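Protein HTP-2 (Caenorhabditis elegans, PDB 4TZM) binds a closure motif of its partner HTP-3 through its HORMA domain, probably helping to assemble the meiotic chromosome axis. Local coordinates at residues A[95-105]-A[205-214]. Residues are numbered along the deposited sequence; the frame is centred on the assembly and turned at random.
Sequences AAGDATKDGFL and APSNFRIDGF
F104 and A205 bring their CA atoms within 5.1 Å of each other, and from there the irregular chain 205-214 runs back along helix 84-102 until D212 lies beside A95. In this HORMA domain the helix ends in a Schellman motif, with G103 at positive phi and F104 N bonded to A99 O, which turns F104 out toward the loop. No hydrogen bond crosses; the contact is mainly apolar. F104 points its edge at F209 in a T-shaped stack, centroids 4.8 Å apart and planes at 72°, with CD2 over the centre of the F209 face. One face of F104 takes two CH-pi contacts, from A205 CA and from P206 CD, the latter 3.8 Å from the ring centroid; D102 CB lies over the opposite face, toward the rim. With an alanine here, the F209 face and P206 CD would probably lose their aromatic partner, and a gap would open between D102 and the loop. F209, its CG anti to the backbone N (chi1 174°), reaches back to the helix, where A99 CB meets the ring's edge. At the far end of the loop F214, where strand 214-217 begins, pairs antiparallel with a strand of the bound peptide, which extends the sheet. I211 spans the next turn of the helix: CD1 touches A99 CB at 3.6 Å, while CG2 packs against A95 CB, also at 3.6 Å.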
loop_
_atom_site.group_PDB
_atom_site.type_symbol
_atom_site.label_atom_id
_atom_site.label_comp_id
_atom_site.label_asym_id
_atom_site.label_seq_id
_atom_site.Cartn_x
_atom_site.Cartn_y
_atom_site.Cartn_z
ATOM N N ALA A 95 -2.245 -6.218 -9.854
ATOM C CA ALA A 95 -1.496 -5.787 -11.030
ATOM C C ALA A 95 -0.422 -4.776 -10.651
ATOM O O ALA A 95 0.709 -4.863 -11.121
ATOM C CB ALA A 95 -2.432 -5.195 -12.076
ATOM N N ALA A 96 -0.788 -3.814 -9.810
ATOM C CA ALA A 96 0.147 -2.784 -9.372
ATOM C C ALA A 96 1.248 -3.403 -8.518
ATOM O O ALA A 96 2.425 -3.064 -8.659
ATOM C CB ALA A 96 -0.580 -1.699 -8.604
ATOM N N GLY A 97 0.853 -4.322 -7.641
ATOM C CA GLY A 97 1.798 -5.082 -6.847
ATOM C C GLY A 97 2.759 -5.917 -7.674
ATOM O O GLY A 97 3.937 -6.027 -7.333
ATOM N N ASP A 98 2.273 -6.511 -8.761
ATOM C CA ASP A 98 3.136 -7.340 -9.601
ATOM C C ASP A 98 4.236 -6.505 -10.241
ATOM O O ASP A 98 5.306 -7.016 -10.568
ATOM C CB ASP A 98 2.329 -8.060 -10.685
ATOM C CG ASP A 98 1.608 -9.291 -10.157
ATOM O OD1 ASP A 98 2.082 -9.884 -9.166
ATOM O OD2 ASP A 98 0.568 -9.668 -10.736
ATOM N N ALA A 99 3.972 -5.214 -10.404
ATOM C CA ALA A 99 4.945 -4.305 -10.992
ATOM C C ALA A 99 6.126 -4.004 -10.060
ATOM O O ALA A 99 7.121 -3.429 -10.499
ATOM C CB ALA A 99 4.262 -3.012 -11.408
ATOM N N THR A 100 6.036 -4.385 -8.786
ATOM C CA THR A 100 7.183 -4.191 -7.896
ATOM C C THR A 100 8.222 -5.287 -8.117
ATOM O O THR A 100 9.390 -5.114 -7.772
ATOM C CB THR A 100 6.795 -4.160 -6.389
ATOM O OG1 THR A 100 6.306 -5.441 -5.975
ATOM C CG2 THR A 100 5.752 -3.092 -6.110
ATOM N N LYS A 101 7.802 -6.410 -8.695
ATOM C CA LYS A 101 8.740 -7.480 -9.027
ATOM C C LYS A 101 9.663 -7.033 -10.148
ATOM O O LYS A 101 10.878 -7.225 -10.086
ATOM C CB LYS A 101 8.003 -8.753 -9.427
ATOM C CG LYS A 101 7.183 -9.333 -8.302
ATOM C CD LYS A 101 6.598 -10.673 -8.659
ATOM C CE LYS A 101 6.029 -11.325 -7.420
ATOM N NZ LYS A 101 5.171 -12.494 -7.748
ATOM N N ASP A 102 9.076 -6.430 -11.174
ATOM C CA ASP A 102 9.849 -5.865 -12.268
ATOM C C ASP A 102 10.622 -4.634 -11.796
ATOM O O ASP A 102 11.650 -4.281 -12.368
ATOM C CB ASP A 102 8.935 -5.497 -13.439
ATOM C CG ASP A 102 8.071 -6.659 -13.904
ATOM O OD1 ASP A 102 7.686 -7.499 -13.065
ATOM O OD2 ASP A 102 7.768 -6.727 -15.115
ATOM N N GLY A 103 10.116 -3.986 -10.751
ATOM C CA GLY A 103 10.723 -2.778 -10.222
ATOM C C GLY A 103 10.300 -1.526 -10.969
ATOM O O GLY A 103 11.078 -0.580 -11.093
ATOM N N PHE A 104 9.060 -1.510 -11.448
ATOM C CA PHE A 104 8.601 -0.450 -12.344
ATOM C C PHE A 104 7.614 0.514 -11.692
ATOM O O PHE A 104 7.293 1.556 -12.265
ATOM C CB PHE A 104 7.959 -1.060 -13.594
ATOM C CG PHE A 104 8.924 -1.807 -14.473
ATOM C CD1 PHE A 104 10.294 -1.596 -14.372
ATOM C CD2 PHE A 104 8.460 -2.717 -15.409
ATOM C CE1 PHE A 104 11.181 -2.285 -15.186
ATOM C CE2 PHE A 104 9.340 -3.409 -16.225
ATOM C CZ PHE A 104 10.701 -3.193 -16.113
ATOM N N LEU A 105 7.136 0.171 -10.501
ATOM C CA LEU A 105 6.133 0.987 -9.821
ATOM C C LEU A 105 6.762 1.980 -8.845
ATOM O O LEU A 105 7.441 1.581 -7.900
ATOM C CB LEU A 105 5.136 0.097 -9.076
ATOM C CG LEU A 105 3.999 0.865 -8.403
ATOM C CD1 LEU A 105 3.089 1.479 -9.456
ATOM C CD2 LEU A 105 3.219 -0.035 -7.459
ATOM N N ALA A 205 11.012 1.840 -16.283
ATOM C CA ALA A 205 9.888 1.194 -16.951
ATOM C C ALA A 205 9.885 1.449 -18.456
ATOM O O ALA A 205 9.932 2.598 -18.895
ATOM C CB ALA A 205 8.576 1.662 -16.339
ATOM N N PRO A 206 9.831 0.369 -19.251
ATOM C CA PRO A 206 9.742 0.475 -20.712
ATOM C C PRO A 206 8.414 1.085 -21.146
ATOM O O PRO A 206 7.456 1.073 -20.373
ATOM C CB PRO A 206 9.848 -0.981 -21.185
ATOM C CG PRO A 206 10.418 -1.737 -20.022
ATOM C CD PRO A 206 9.912 -1.032 -18.806
ATOM N N SER A 207 8.358 1.603 -22.368
ATOM C CA SER A 207 7.144 2.244 -22.862
ATOM C C SER A 207 6.063 1.220 -23.203
ATOM O O SER A 207 4.872 1.521 -23.121
ATOM C CB SER A 207 7.456 3.108 -24.086
ATOM O OG SER A 207 8.205 4.254 -23.718
ATOM N N ASN A 208 6.480 0.012 -23.573
ATOM C CA ASN A 208 5.529 -1.037 -23.937
ATOM C C ASN A 208 4.967 -1.771 -22.718
ATOM O O ASN A 208 3.951 -2.462 -22.813
ATOM C CB ASN A 208 6.172 -2.041 -24.900
ATOM C CG ASN A 208 7.277 -2.849 -24.250
ATOM O OD1 ASN A 208 8.078 -2.320 -23.483
ATOM N ND2 ASN A 208 7.322 -4.143 -24.552
ATOM N N PHE A 209 5.625 -1.617 -21.572
ATOM C CA PHE A 209 5.131 -2.210 -20.334
ATOM C C PHE A 209 4.002 -1.368 -19.757
ATOM O O PHE A 209 4.179 -0.184 -19.482
ATOM C CB PHE A 209 6.255 -2.353 -19.303
ATOM C CG PHE A 209 5.780 -2.837 -17.959
ATOM C CD1 PHE A 209 5.616 -4.191 -17.716
ATOM C CD2 PHE A 209 5.486 -1.936 -16.942
ATOM C CE1 PHE A 209 5.172 -4.642 -16.480
ATOM C CE2 PHE A 209 5.040 -2.380 -15.705
ATOM C CZ PHE A 209 4.884 -3.735 -15.474
ATOM N N ARG A 210 2.841 -1.984 -19.571
ATOM C CA ARG A 210 1.709 -1.287 -18.979
ATOM C C ARG A 210 1.050 -2.165 -17.930
ATOM O O ARG A 210 0.885 -3.369 -18.126
ATOM C CB ARG A 210 0.693 -0.884 -20.049
ATOM C CG ARG A 210 -0.470 -0.064 -19.515
ATOM C CD ARG A 210 -1.485 0.241 -20.604
ATOM N NE ARG A 210 -2.088 -0.971 -21.151
ATOM C CZ ARG A 210 -3.166 -1.562 -20.645
ATOM N NH1 ARG A 210 -3.761 -1.057 -19.572
ATOM N NH2 ARG A 210 -3.648 -2.661 -21.209
ATOM N N ILE A 211 0.683 -1.563 -16.808
ATOM C CA ILE A 211 0.040 -2.315 -15.749
ATOM C C ILE A 211 -1.425 -2.557 -16.114
ATOM O O ILE A 211 -2.141 -1.636 -16.520
ATOM C CB ILE A 211 0.181 -1.590 -14.402
ATOM C CG1 ILE A 211 1.672 -1.469 -14.057
ATOM C CG2 ILE A 211 -0.563 -2.337 -13.305
ATOM C CD1 ILE A 211 1.974 -0.583 -12.879
ATOM N N ASP A 212 -1.847 -3.815 -16.006
ATOM C CA ASP A 212 -3.192 -4.207 -16.403
ATOM C C ASP A 212 -4.237 -3.503 -15.547
ATOM O O ASP A 212 -4.197 -3.569 -14.318
ATOM C CB ASP A 212 -3.364 -5.726 -16.306
ATOM C CG ASP A 212 -4.537 -6.238 -17.135
ATOM O OD1 ASP A 212 -4.873 -5.599 -18.158
ATOM O OD2 ASP A 212 -5.121 -7.283 -16.776
ATOM N N GLY A 213 -5.170 -2.822 -16.204
ATOM C CA GLY A 213 -6.242 -2.137 -15.510
ATOM C C GLY A 213 -6.021 -0.641 -15.450
ATOM O O GLY A 213 -6.927 0.118 -15.115
ATOM N N PHE A 214 -4.807 -0.216 -15.782
ATOM C CA PHE A 214 -4.444 1.195 -15.721
ATOM C C PHE A 214 -4.112 1.741 -17.106
ATOM O O PHE A 214 -3.063 1.428 -17.675
ATOM C CB PHE A 214 -3.252 1.405 -14.780
ATOM C CG PHE A 214 -3.537 1.071 -13.337
ATOM C CD1 PHE A 214 -3.440 -0.234 -12.876
ATOM C CD2 PHE A 214 -3.878 2.070 -12.436
ATOM C CE1 PHE A 214 -3.692 -0.537 -11.546
ATOM C CE2 PHE A 214 -4.130 1.775 -11.106
ATOM C CZ PHE A 214 -4.037 0.471 -10.660
#